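Local coordinates for protein NEDD8-conjugating enzyme UBC12 (Saccharomyces cerevisiae, PDB 3O2U) that accepts the ubiquitin-like protein NEDD8/RUB1 from its E1 as a thioester and attaches it covalently to other proteins, chiefly the cullin CDC53, at residues P45-N50 and L66-R71; I82-D87 and V99-K104; R33-L38 and T53-A58; D39-P44 and D130-I135. One frame throughout, in Å; residues are numbered along the deposited sequence. Where two conformers were deposited one is given.

Contact 1: P45-N50 and L66-R71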
loop_
_atom_site.group_PDB
_atom_site.type_symbol
_atom_site.label_atom_id
_atom_site.label_comp_id
_atom_site.label_asym_id
_atom_site.label_seq_id
_atom_site.Cartn_x
_atom_site.Cartn_y
_atom_site.Cartn_z
ATOM N N PRO A 45 -8.534 14.870 -3.463
ATOM C CA PRO A 45 -9.089 14.476 -4.764
ATOM C C PRO A 45 -8.069 13.712 -5.609
ATOM O O PRO A 45 -8.444 13.041 -6.566
ATOM C CB PRO A 45 -9.445 15.823 -5.421
ATOM C CG PRO A 45 -9.597 16.772 -4.277
ATOM C CD PRO A 45 -8.581 16.328 -3.260
ATOM N N THR A 46 -6.800 13.789 -5.232
ATOM C CA THR A 46 -5.742 13.089 -5.949
ATOM C C THR A 46 -5.626 11.614 -5.560
ATOM O O THR A 46 -4.806 10.885 -6.117
ATOM C CB THR A 46 -4.398 13.748 -5.680
ATOM O OG1 THR A 46 -4.306 14.013 -4.277
ATOM C CG2 THR A 46 -4.287 15.069 -6.455
ATOM N N VAL A 47 -6.434 11.179 -4.602
ATOM C CA VAL A 47 -6.402 9.784 -4.187
ATOM C C VAL A 47 -7.779 9.157 -4.171
ATOM O O VAL A 47 -8.703 9.670 -3.535
ATOM C CB VAL A 47 -5.786 9.592 -2.797
ATOM C CG1 VAL A 47 -5.805 8.085 -2.414
ATOM C CG2 VAL A 47 -4.354 10.130 -2.764
ATOM N N THR A 48 -7.915 8.036 -4.861
ATOM C CA THR A 48 -9.157 7.286 -4.798
ATOM C C THR A 48 -8.874 5.880 -4.255
ATOM O O THR A 48 -7.746 5.385 -4.339
ATOM C CB THR A 48 -9.829 7.242 -6.162
ATOM O OG1 THR A 48 -9.000 6.535 -7.086
ATOM C CG2 THR A 48 -10.027 8.659 -6.681
ATOM N N LEU A 49 -9.887 5.248 -3.680
ATOM C CA LEU A 49 -9.690 3.992 -2.972
ATOM C C LEU A 49 -10.837 3.048 -3.300
ATOM O O LEU A 49 -11.993 3.460 -3.309
ATOM C CB LEU A 49 -9.614 4.242 -1.467
ATOM C CG LEU A 49 -9.305 3.028 -0.594
ATOM C CD1 LEU A 49 -8.776 3.437 0.751
ATOM C CD2 LEU A 49 -10.552 2.164 -0.415
ATOM N N ASN A 50 -10.502 1.791 -3.580
ATOM C CA ASN A 50 -11.485 0.749 -3.848
ATOM C C ASN A 50 -11.297 -0.359 -2.838
ATOM O O ASN A 50 -10.178 -0.852 -2.653
ATOM C CB ASN A 50 -11.295 0.173 -5.252
ATOM C CG ASN A 50 -11.556 1.201 -6.339
ATOM O OD1 ASN A 50 -10.752 1.381 -7.257
ATOM N ND2 ASN A 50 -12.676 1.898 -6.225
ATOM N N LEU A 66 -7.308 -3.582 -0.192
ATOM C CA LEU A 66 -7.742 -2.303 -0.760
ATOM C C LEU A 66 -6.867 -1.993 -1.958
ATOM O O LEU A 66 -5.699 -2.386 -1.992
ATOM C CB LEU A 66 -7.577 -1.166 0.261
ATOM C CG LEU A 66 -8.053 -1.423 1.693
ATOM C CD1 LEU A 66 -7.670 -0.252 2.607
ATOM C CD2 LEU A 66 -9.556 -1.677 1.742
ATOM N N GLU A 67 -7.430 -1.283 -2.927
ATOM C CA GLU A 67 -6.639 -0.720 -4.013
ATOM C C GLU A 67 -6.588 0.788 -3.816
ATOM O O GLU A 67 -7.624 1.434 -3.679
ATOM C CB GLU A 67 -7.264 -1.012 -5.374
ATOM C CG GLU A 67 -6.441 -0.437 -6.535
ATOM C CD GLU A 67 -7.156 -0.519 -7.863
ATOM O OE1 GLU A 67 -8.409 -0.529 -7.872
ATOM O OE2 GLU A 67 -6.460 -0.560 -8.901
ATOM N N VAL A 68 -5.386 1.348 -3.802
ATOM C CA VAL A 68 -5.239 2.791 -3.625
ATOM C C VAL A 68 -4.662 3.363 -4.905
ATOM O O VAL A 68 -3.623 2.914 -5.351
ATOM C CB VAL A 68 -4.287 3.134 -2.457
ATOM C CG1 VAL A 68 -3.984 4.633 -2.443
ATOM C CG2 VAL A 68 -4.904 2.718 -1.139
ATOM N N ILE A 69 -5.337 4.355 -5.480
ATOM C CA ILE A 69 -4.908 4.953 -6.747
ATOM C C ILE A 69 -4.463 6.407 -6.555
ATOM O O ILE A 69 -5.274 7.283 -6.255
ATOM C CB ILE A 69 -6.029 4.911 -7.791
ATOM C CG1 ILE A 69 -6.473 3.460 -8.031
ATOM C CG2 ILE A 69 -5.550 5.560 -9.096
ATOM C CD1 ILE A 69 -7.691 3.319 -8.928
ATOM N N VAL A 70 -3.167 6.654 -6.726
ATOM C CA VAL A 70 -2.608 7.992 -6.575
ATOM C C VAL A 70 -2.464 8.658 -7.948
ATOM O O VAL A 70 -1.798 8.121 -8.834
ATOM C CB VAL A 70 -1.252 7.922 -5.831
ATOM C CG1 VAL A 70 -0.677 9.307 -5.609
ATOM C CG2 VAL A 70 -1.454 7.221 -4.470
ATOM N N ARG A 71 -3.118 9.809 -8.110
ATOM C CA ARG A 71 -3.046 10.609 -9.338
ATOM C C ARG A 71 -2.678 12.055 -8.974
ATOM O O ARG A 71 -3.553 12.894 -8.785
ATOM C CB ARG A 71 -4.389 10.578 -10.076
ATOM C CG ARG A 71 -4.364 11.213 -11.478
ATOM C CD ARG A 71 -5.662 10.921 -12.209
ATOM N NE ARG A 71 -5.716 11.487 -13.564
ATOM C CZ ARG A 71 -6.184 12.706 -13.840
ATOM N NH1 ARG A 71 -6.610 13.497 -12.859
ATOM N NH2 ARG A 71 -6.217 13.141 -15.093
HETATM O O HOH W 1 -7.003 8.661 -8.232
#
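Two hydrogen bonds converge on the carbonyl oxygen of I69: T48 N donates to I69 O at 3.1 Å, in the carbonyl plane, and a water donates to the same oxygen while also bonding the hydroxyl of T48. The alpha hydrogen of V47 adds a weaker contact, with V47 CA 3.4 Å from I69 O. With chi1 at 64°, T48 OG1 sits between its own backbone N and carbonyl carbon, which brings it within 3.5 Å of I69 CB and within reach of that water. I69 CD1 extends past the hydroxyl to lie 4.0 Å from N50 OD1. An alanine at this place keeps the CB under the T48 hydroxyl but would probably leave N50 OD1 without the methyl beside it and open a gap on this face. Further along, N50 and E67 lie side by side and point the same way, their planes 49° apart; N50 OD1 and E67 OE1 are 3.1 Å apart but both acceptors, and E67 OE2 takes a hydrogen bond from N83 on the next strand. The other face carries V47, L49, V68 and V70, with V47 CG1 against V68 CG1 at 3.9 Å, and the helix 131-143 covers it through I135 and L139. Paired backbone bonds at T48/I69 and N50/E67, with a single one from R71 N to T46 O (2.8 Å) just beyond, make this the first antiparallel strand pair of the E2 (UBC) fold's meander sheet.

Contact 2: I82-D87 and V99-K104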
loop_
_atom_site.group_PDB
_atom_site.type_symbol
_atom_site.label_atom_id
_atom_site.label_comp_id
_atom_site.label_asym_id
_atom_site.label_seq_id
_atom_site.Cartn_x
_atom_site.Cartn_y
_atom_site.Cartn_z
ATOM N N ILE A 82 -0.905 5.951 -10.392
ATOM C CA ILE A 82 -0.163 4.817 -9.838
ATOM C C ILE A 82 -1.024 4.094 -8.822
ATOM O O ILE A 82 -1.436 4.681 -7.831
ATOM C CB ILE A 82 1.154 5.243 -9.174
ATOM C CG1 ILE A 82 1.990 6.112 -10.134
ATOM C CG2 ILE A 82 1.935 4.006 -8.740
ATOM C CD1 ILE A 82 1.651 7.621 -10.080
ATOM N N ASN A 83 -1.357 2.836 -9.092
ATOM C CA ASN A 83 -2.198 2.106 -8.157
ATOM C C ASN A 83 -1.403 1.126 -7.301
ATOM O O ASN A 83 -0.371 0.600 -7.730
ATOM C CB ASN A 83 -3.411 1.441 -8.848
ATOM C CG ASN A 83 -3.014 0.467 -9.953
ATOM O OD1 ASN A 83 -1.948 0.578 -10.553
ATOM N ND2 ASN A 83 -3.896 -0.493 -10.233
ATOM N N PHE A 84 -1.891 0.908 -6.081
ATOM C CA PHE A 84 -1.241 0.043 -5.098
ATOM C C PHE A 84 -2.298 -0.886 -4.515
ATOM O O PHE A 84 -3.454 -0.499 -4.346
ATOM C CB PHE A 84 -0.670 0.850 -3.919
ATOM C CG PHE A 84 0.389 1.842 -4.304
ATOM C CD1 PHE A 84 1.741 1.518 -4.204
ATOM C CD2 PHE A 84 0.038 3.103 -4.769
ATOM C CE1 PHE A 84 2.733 2.458 -4.554
ATOM C CE2 PHE A 84 1.022 4.042 -5.117
ATOM C CZ PHE A 84 2.361 3.719 -5.012
ATOM N N ASN A 85 -1.892 -2.102 -4.186
ATOM C CA ASN A 85 -2.744 -2.985 -3.406
ATOM C C ASN A 85 -2.236 -2.947 -1.976
ATOM O O ASN A 85 -1.024 -2.975 -1.746
ATOM C CB ASN A 85 -2.684 -4.416 -3.935
ATOM C CG ASN A 85 -3.871 -4.773 -4.820
ATOM O OD1 ASN A 85 -4.824 -4.006 -4.952
ATOM N ND2 ASN A 85 -3.810 -5.943 -5.435
ATOM N N LEU A 86 -3.152 -2.852 -1.023
ATOM C CA LEU A 86 -2.799 -2.942 0.393
ATOM C C LEU A 86 -3.463 -4.189 0.982
ATOM O O LEU A 86 -4.699 -4.284 0.983
ATOM C CB LEU A 86 -3.279 -1.696 1.149
ATOM C CG LEU A 86 -2.468 -0.393 1.026
ATOM C CD1 LEU A 86 -2.389 0.088 -0.411
ATOM C CD2 LEU A 86 -3.105 0.662 1.884
ATOM N N ASP A 87 -2.655 -5.130 1.471
ATOM C CA ASP A 87 -3.137 -6.420 1.981
ATOM C C ASP A 87 -2.945 -6.506 3.501
ATOM O O ASP A 87 -1.806 -6.460 3.983
ATOM C CB ASP A 87 -2.364 -7.572 1.326
ATOM C CG ASP A 87 -2.404 -7.532 -0.195
ATOM O OD1 ASP A 87 -3.359 -6.988 -0.765
ATOM O OD2 ASP A 87 -1.467 -8.061 -0.834
ATOM N N VAL A 99 2.198 -3.505 1.226
ATOM C CA VAL A 99 1.874 -2.591 0.142
ATOM C C VAL A 99 2.617 -3.061 -1.109
ATOM O O VAL A 99 3.818 -3.329 -1.055
ATOM C CB VAL A 99 2.267 -1.144 0.518
ATOM C CG1 VAL A 99 2.045 -0.178 -0.647
ATOM C CG2 VAL A 99 1.501 -0.710 1.769
ATOM N N VAL A 100 1.893 -3.192 -2.213
ATOM C CA VAL A 100 2.483 -3.600 -3.487
ATOM C C VAL A 100 2.090 -2.611 -4.573
ATOM O O VAL A 100 0.901 -2.380 -4.795
ATOM C CB VAL A 100 1.970 -5.000 -3.915
ATOM C CG1 VAL A 100 2.582 -5.410 -5.236
ATOM C CG2 VAL A 100 2.288 -6.032 -2.848
ATOM N N CYS A 101 3.071 -2.030 -5.252
ATOM C CA CYS A 101 2.777 -1.143 -6.387
ATOM C C CYS A 101 2.476 -1.991 -7.623
ATOM O O CYS A 101 3.218 -2.917 -7.940
ATOM C CB CYS A 101 3.945 -0.182 -6.664
ATOM S SG CYS A 101 3.627 0.958 -8.065
ATOM N N LEU A 102 1.380 -1.674 -8.307
ATOM C CA LEU A 102 0.841 -2.526 -9.349
ATOM C C LEU A 102 1.252 -2.068 -10.738
ATOM O O LEU A 102 0.790 -2.619 -11.728
ATOM C CB LEU A 102 -0.689 -2.560 -9.266
ATOM C CG LEU A 102 -1.256 -2.955 -7.907
ATOM C CD1 LEU A 102 -2.769 -3.040 -7.995
ATOM C CD2 LEU A 102 -0.654 -4.286 -7.454
ATOM N N LYS A 103 2.103 -1.044 -10.802
ATOM C CA LYS A 103 2.595 -0.536 -12.075
ATOM C C LYS A 103 4.121 -0.491 -12.079
ATOM O O LYS A 103 4.737 -0.180 -11.063
ATOM C CB LYS A 103 2.046 0.876 -12.334
ATOM C CG LYS A 103 0.538 0.931 -12.601
ATOM C CD LYS A 103 0.172 0.167 -13.869
ATOM C CE LYS A 103 -1.276 0.454 -14.332
ATOM N NZ LYS A 103 -2.300 0.136 -13.297
ATOM N N LYS A 104 4.725 -0.799 -13.223
ATOM C CA LYS A 104 6.149 -0.570 -13.401
ATOM C C LYS A 104 6.355 0.924 -13.580
ATOM O O LYS A 104 5.981 1.505 -14.618
ATOM C CB LYS A 104 6.664 -1.315 -14.634
ATOM C CG LYS A 104 6.348 -2.806 -14.632
ATOM C CD LYS A 104 7.189 -3.532 -15.680
ATOM C CE LYS A 104 6.667 -4.943 -15.938
ATOM N NZ LYS A 104 6.954 -5.387 -17.348
HETATM O O HOH W 2 -3.578 -2.834 -12.199
#
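F84 and C101 form the tight part of this strand pair. C101 CB lies 3.6 Å from F84 CE1, and its sulfur stands obliquely to the ring, 4.5 Å from C101 SG to the F84 centroid, a sulfur-aromatic contact. The C101 chi1 of -180° carries SG away from its backbone N, where it also meets the CG2 methyl of I82 at 3.6 Å. On the same buried face L86 and V99 lie side by side, and F142 of the helix 131-143 packs on I82 and F84.

The opposite face is looser and wetter. The L102 side chain crosses those of N83 and N85 at about a right angle, with L102 CD1 3.8 Å from N85 CG. K103, bent at chi2 and chi4, curls back so that NZ donates to N83 OD1 at 2.8 Å, arriving from above the amide plane, 39° out of it. A water accepts from N83 ND2 and, weakly, from K103 NZ, and ND2 also donates to E67 of the neighbouring strand. A leucine in place of N83 is likely to deprive the K103 ammonium of this acceptor and the E67 carboxylate of its donor.

Backbone bonds of L102 N to N83 O (2.9 Å) and of N85 with V100 in both directions hold the strands together. This is the beta hairpin of strands 82-87 and 98-101 that completes the four-stranded meander of ubiquitin-conjugating enzymes.

Contact 3: R33-L38 and T53-A58. With GOL (glycerol), chain C.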
loop_
_atom_site.group_PDB
_atom_site.type_symbol
_atom_site.label_atom_id
_atom_site.label_comp_id
_atom_site.label_asym_id
_atom_site.label_seq_id
_atom_site.Cartn_x
_atom_site.Cartn_y
_atom_site.Cartn_z
ATOM N N ARG A 33 -10.661 -2.519 13.623
ATOM C CA ARG A 33 -9.761 -1.369 13.530
ATOM C C ARG A 33 -9.625 -0.863 12.080
ATOM O O ARG A 33 -9.647 0.337 11.825
ATOM C CB ARG A 33 -8.391 -1.730 14.112
ATOM C CG ARG A 33 -7.294 -0.698 13.805
ATOM C CD ARG A 33 -7.486 0.648 14.559
ATOM N NE ARG A 33 -6.707 1.647 13.824
ATOM C CZ ARG A 33 -5.440 1.954 14.069
ATOM N NH1 ARG A 33 -4.817 1.435 15.126
ATOM N NH2 ARG A 33 -4.815 2.827 13.279
ATOM N N LEU A 34 -9.515 -1.768 11.117
ATOM C CA LEU A 34 -9.501 -1.340 9.724
ATOM C C LEU A 34 -10.828 -0.661 9.314
ATOM O O LEU A 34 -10.817 0.341 8.597
ATOM C CB LEU A 34 -9.167 -2.511 8.790
ATOM C CG LEU A 34 -9.181 -2.169 7.295
ATOM C CD1 LEU A 34 -8.285 -0.983 6.962
ATOM C CD2 LEU A 34 -8.797 -3.388 6.449
ATOM N N LYS A 35 -11.967 -1.199 9.745
ATOM C CA LYS A 35 -13.249 -0.514 9.465
ATOM C C LYS A 35 -13.249 0.931 9.987
ATOM O O LYS A 35 -13.708 1.852 9.316
ATOM C CB LYS A 35 -14.418 -1.267 10.095
ATOM C CG LYS A 35 -14.842 -2.518 9.356
ATOM C CD LYS A 35 -15.888 -3.271 10.166
ATOM C CE LYS A 35 -17.183 -2.465 10.283
ATOM N NZ LYS A 35 -17.740 -2.114 8.948
ATOM N N ARG A 36 -12.739 1.111 11.200
ATOM C CA ARG A 36 -12.645 2.427 11.815
ATOM C C ARG A 36 -11.708 3.353 11.009
ATOM O O ARG A 36 -12.019 4.513 10.775
ATOM C CB ARG A 36 -12.256 2.261 13.296
ATOM C CG ARG A 36 -11.119 3.102 13.846
ATOM C CD ARG A 36 -10.834 2.726 15.324
ATOM N NE ARG A 36 -9.602 3.318 15.853
ATOM C CZ ARG A 36 -9.059 3.011 17.029
ATOM N NH1 ARG A 36 -9.628 2.112 17.821
ATOM N NH2 ARG A 36 -7.937 3.599 17.413
ATOM N N ASP A 37 -10.567 2.829 10.568
ATOM C CA ASP A 37 -9.669 3.608 9.706
ATOM C C ASP A 37 -10.339 3.996 8.382
ATOM O O ASP A 37 -10.169 5.109 7.903
ATOM C CB ASP A 37 -8.389 2.823 9.388
ATOM C CG ASP A 37 -7.417 2.777 10.548
ATOM O OD1 ASP A 37 -7.830 3.038 11.702
ATOM O OD2 ASP A 37 -6.225 2.481 10.281
ATOM N N LEU A 38 -11.068 3.060 7.778
ATOM C CA LEU A 38 -11.785 3.327 6.527
ATOM C C LEU A 38 -12.908 4.333 6.728
ATOM O O LEU A 38 -13.132 5.207 5.889
ATOM C CB LEU A 38 -12.372 2.039 5.954
ATOM C CG LEU A 38 -11.382 1.089 5.278
ATOM C CD1 LEU A 38 -12.010 -0.290 5.144
ATOM C CD2 LEU A 38 -10.974 1.647 3.917
ATOM N N THR A 53 -11.398 -6.588 -1.080
ATOM C CA THR A 53 -11.959 -7.520 -0.104
ATOM C C THR A 53 -12.191 -6.761 1.202
ATOM O O THR A 53 -11.265 -6.149 1.741
ATOM C CB THR A 53 -11.028 -8.696 0.162
ATOM O OG1 THR A 53 -10.941 -9.509 -1.015
ATOM C CG2 THR A 53 -11.564 -9.533 1.330
ATOM N N SER A 54 -13.424 -6.791 1.697
ATOM C CA SER A 54 -13.826 -5.967 2.843
ATOM C C SER A 54 -13.460 -6.576 4.202
ATOM O O SER A 54 -13.507 -7.793 4.369
ATOM C CB SER A 54 -15.342 -5.742 2.809
ATOM O OG SER A 54 -15.824 -5.213 4.038
ATOM N N PRO A 55 -13.114 -5.724 5.191
ATOM C CA PRO A 55 -12.931 -6.223 6.563
ATOM C C PRO A 55 -14.250 -6.753 7.151
ATOM O O PRO A 55 -14.267 -7.339 8.233
ATOM C CB PRO A 55 -12.475 -4.972 7.332
ATOM C CG PRO A 55 -12.932 -3.805 6.482
ATOM C CD PRO A 55 -12.787 -4.293 5.071
ATOM N N ASP A 56 -15.352 -6.530 6.441
ATOM C CA ASP A 56 -16.675 -6.982 6.886
ATOM C C ASP A 56 -16.928 -8.483 6.770
ATOM O O ASP A 56 -18.003 -8.953 7.152
ATOM C CB ASP A 56 -17.774 -6.275 6.101
ATOM C CG ASP A 56 -17.912 -4.831 6.481
ATOM O OD1 ASP A 56 -17.715 -4.518 7.672
ATOM O OD2 ASP A 56 -18.241 -4.015 5.595
ATOM N N SER A 57 -15.985 -9.240 6.220
ATOM C CA SER A 57 -16.192 -10.691 6.142
ATOM C C SER A 57 -15.770 -11.375 7.444
ATOM O O SER A 57 -14.907 -10.870 8.165
ATOM C CB SER A 57 -15.454 -11.290 4.941
ATOM O OG SER A 57 -14.064 -11.404 5.194
ATOM N N ALA A 58 -16.394 -12.504 7.758
ATOM C CA ALA A 58 -16.019 -13.271 8.942
ATOM C C ALA A 58 -15.060 -14.368 8.517
ATOM O O ALA A 58 -14.579 -15.148 9.341
ATOM C CB ALA A 58 -17.247 -13.867 9.619
HETATM C C1 GOL C . -15.496 -1.068 4.088
HETATM O O1 GOL C . -15.457 -2.449 3.755
HETATM C C2 GOL C . -16.737 -0.813 4.939
HETATM O O2 GOL C . -16.806 -1.829 5.914
HETATM C C3 GOL C . -16.665 0.545 5.625
HETATM O O3 GOL C . -16.403 0.371 7.010
#
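The flat carboxylate of D56 presents the syn lone pair of OD1 to the ammonium of K35, a salt bridge of 2.7 Å between K35 NZ and D56 OD1, while its other oxygen, OD2, accepts from glycerol O2 at 2.6 Å. Within the helix, the guanidinium of R33 is met at its edge, in plane, by D37: R33 NE donates to D37 OD1 at 2.8 Å, although the arginine lies 31° out of the carboxylate plane. The R33 amino groups also bond the carbonyl oxygens of P127 and L129.

The K35 side chain reaches D56 because it bends at chi3 (66°) and chi4 (57°), crossing the aspartate at about a right angle. At the base of the lysine chain the P55 ring packs against the helix: its CG lies 3.7 Å from K35 CG, the L38 CD1 methyl reaches toward P55 CG, 3.9 Å away, and L34 CD2 touches P55 CB from across at 4.1 Å. An ST turn shapes the loop, with D56 N donating to S54 OG at 2.8 Å, and the same hydroxyl donates to glycerol O1.

K35 NZ adds weak bonds to glycerol O2 and O3. The glycerol, probably from the crystallisation liquor, thus lies among a hydroxyl, a carboxylate and an ammonium group. Such a mixture of donors and acceptors implies a polar rim over a small apolar seam, where lysine and aspartate probably offset each other's charge.

Contact 4: D39-P44 and D130-I135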
loop_
_atom_site.group_PDB
_atom_site.type_symbol
_atom_site.label_atom_id
_atom_site.label_comp_id
_atom_site.label_asym_id
_atom_site.label_seq_id
_atom_site.Cartn_x
_atom_site.Cartn_y
_atom_site.Cartn_z
ATOM N N ASP A 39 -13.620 4.194 7.837
ATOM C CA ASP A 39 -14.714 5.109 8.150
ATOM C C ASP A 39 -14.223 6.523 8.466
ATOM O O ASP A 39 -14.995 7.469 8.369
ATOM C CB ASP A 39 -15.559 4.573 9.316
ATOM C CG ASP A 39 -16.399 3.373 8.916
ATOM O OD1 ASP A 39 -16.521 3.116 7.698
ATOM O OD2 ASP A 39 -16.930 2.681 9.814
ATOM N N SER A 40 -12.947 6.654 8.838
ATOM C CA SER A 40 -12.362 7.941 9.221
ATOM C C SER A 40 -11.539 8.618 8.110
ATOM O O SER A 40 -10.898 9.645 8.344
ATOM C CB SER A 40 -11.451 7.753 10.444
ATOM O OG SER A 40 -12.123 7.080 11.497
ATOM N N LEU A 41 -11.517 8.039 6.920
ATOM C CA LEU A 41 -10.650 8.557 5.853
ATOM C C LEU A 41 -11.029 9.971 5.418
ATOM O O LEU A 41 -12.198 10.332 5.375
ATOM C CB LEU A 41 -10.667 7.638 4.630
ATOM C CG LEU A 41 -9.788 6.393 4.700
ATOM C CD1 LEU A 41 -9.998 5.494 3.460
ATOM C CD2 LEU A 41 -8.321 6.768 4.880
ATOM N N ASP A 42 -10.024 10.764 5.077
ATOM C CA ASP A 42 -10.243 12.109 4.583
ATOM C C ASP A 42 -9.331 12.316 3.381
ATOM O O ASP A 42 -8.304 12.979 3.481
ATOM C CB ASP A 42 -9.917 13.116 5.683
ATOM C CG ASP A 42 -10.357 14.517 5.338
ATOM O OD1 ASP A 42 -11.580 14.760 5.288
ATOM O OD2 ASP A 42 -9.475 15.381 5.134
ATOM N N LEU A 43 -9.700 11.732 2.245
ATOM C CA LEU A 43 -8.797 11.673 1.093
ATOM C C LEU A 43 -8.820 12.953 0.265
ATOM O O LEU A 43 -9.883 13.537 0.061
ATOM C CB LEU A 43 -9.178 10.499 0.187
ATOM C CG LEU A 43 -9.139 9.060 0.721
ATOM C CD1 LEU A 43 -9.858 8.112 -0.235
ATOM C CD2 LEU A 43 -7.714 8.608 0.937
ATOM N N PRO A 44 -7.648 13.386 -0.234
ATOM C CA PRO A 44 -7.665 14.480 -1.207
ATOM C C PRO A 44 -8.133 13.958 -2.563
ATOM O O PRO A 44 -8.136 12.738 -2.788
ATOM C CB PRO A 44 -6.198 14.925 -1.281
ATOM C CG PRO A 44 -5.401 13.763 -0.810
ATOM C CD PRO A 44 -6.282 12.928 0.087
ATOM N N ASP A 130 -2.333 5.211 11.010
ATOM C CA ASP A 130 -3.555 4.663 10.430
ATOM C C ASP A 130 -3.506 4.638 8.911
ATOM O O ASP A 130 -2.510 5.040 8.301
ATOM C CB ASP A 130 -4.780 5.455 10.913
ATOM C CG ASP A 130 -4.723 6.928 10.517
ATOM O OD1 ASP A 130 -3.744 7.355 9.862
ATOM O OD2 ASP A 130 -5.657 7.672 10.871
ATOM N N LEU A 131 -4.591 4.158 8.308
ATOM C CA LEU A 131 -4.650 4.024 6.870
ATOM C C LEU A 131 -4.454 5.399 6.227
ATOM O O LEU A 131 -3.787 5.521 5.202
ATOM C CB LEU A 131 -5.984 3.393 6.455
ATOM C CG LEU A 131 -6.242 3.264 4.958
ATOM C CD1 LEU A 131 -5.143 2.446 4.274
ATOM C CD2 LEU A 131 -7.635 2.646 4.695
ATOM N N GLN A 132 -5.034 6.435 6.832
ATOM C CA GLN A 132 -4.886 7.796 6.293
ATOM C C GLN A 132 -3.399 8.150 6.164
ATOM O O GLN A 132 -2.977 8.716 5.161
ATOM C CB GLN A 132 -5.584 8.822 7.186
ATOM C CG GLN A 132 -5.370 10.264 6.762
ATOM C CD GLN A 132 -6.403 10.730 5.781
ATOM O OE1 GLN A 132 -7.502 10.184 5.721
ATOM N NE2 GLN A 132 -6.068 11.753 5.006
ATOM N N SER A 133 -2.618 7.802 7.185
ATOM C CA SER A 133 -1.175 8.066 7.199
ATOM C C SER A 133 -0.466 7.327 6.100
ATOM O O SER A 133 0.390 7.881 5.434
ATOM C CB SER A 133 -0.571 7.626 8.526
ATOM O OG SER A 133 -1.230 8.280 9.592
ATOM N N ILE A 134 -0.798 6.050 5.930
ATOM C CA ILE A 134 -0.163 5.283 4.887
ATOM C C ILE A 134 -0.464 5.921 3.541
ATOM O O ILE A 134 0.441 6.153 2.734
ATOM C CB ILE A 134 -0.636 3.818 4.903
ATOM C CG1 ILE A 134 -0.142 3.137 6.196
ATOM C CG2 ILE A 134 -0.123 3.109 3.667
ATOM C CD1 ILE A 134 -0.889 1.860 6.585
ATOM N N ILE A 135 -1.738 6.212 3.307
ATOM C CA ILE A 135 -2.145 6.779 2.032
ATOM C C ILE A 135 -1.480 8.139 1.779
ATOM O O ILE A 135 -0.981 8.412 0.680
ATOM C CB ILE A 135 -3.666 6.870 1.927
ATOM C CG1 ILE A 135 -4.251 5.444 1.788
ATOM C CG2 ILE A 135 -4.047 7.742 0.729
ATOM C CD1 ILE A 135 -5.769 5.414 1.738
#
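The segment 39-44, leaving the helix 29-39, passes beside the first turn of the helix 131-143, coming closest where the CA atoms of L41 and Q132 stand 5.8 Å apart. Here the amide of Q132 clasps the backbone of one residue with two bonds: D42 N donates to Q132 OE1 at 2.7 Å, and Q132 NE2 donates to D42 O at 3.0 Å. The second bond lies in the plane of the glutamine amide but reaches D42 O from above the carbonyl plane, 58° out of it. A bend at chi2 (89°) swings the Q132 amide outward from the helix to reach the loop, and the paired bonds hold it against turning. Beside it, L41 CD1 meets L131 CD2 at 3.9 Å, the two chains crossing at a slant, and L43 CD2 lies across I135 CG2 at 3.8 Å. D130 caps the helix start, its OD1 accepting from S133 N (2.9 Å) and S133 OG (2.7 Å) on opposite faces of the carboxylate. The seam continues into the sheet: L41 and L43 lean on L49, I135 covers V47 and L49, and L131 CD2 packs against both L38 of the helix 29-39 and L66 of the strand 65-70.

Contacts 1 and 2 adjoin in one sheet, their centres 10 Å apart, joined where V68 N lies 2.7 Å from F84 O, probably a hydrogen bond. Contact 4 lies against one face of that sheet, also 10 Å from contact 1 between centres, and touches contact 2 where L131 CD1 meets L86 CD2 at 3.6 Å. Contact 3 flanks contact 4, with centres 13 Å apart; L131 N donates to D37 OD2, and the glycerol of contact 3 also bonds D39 of contact 4. Contacts 2 and 3 do not touch, their centres being 19 Å apart. The side chain of V99 in contact 2 is about 10 Å from that of C117, the predicted thioester cysteine, while the other three contacts lie away from it.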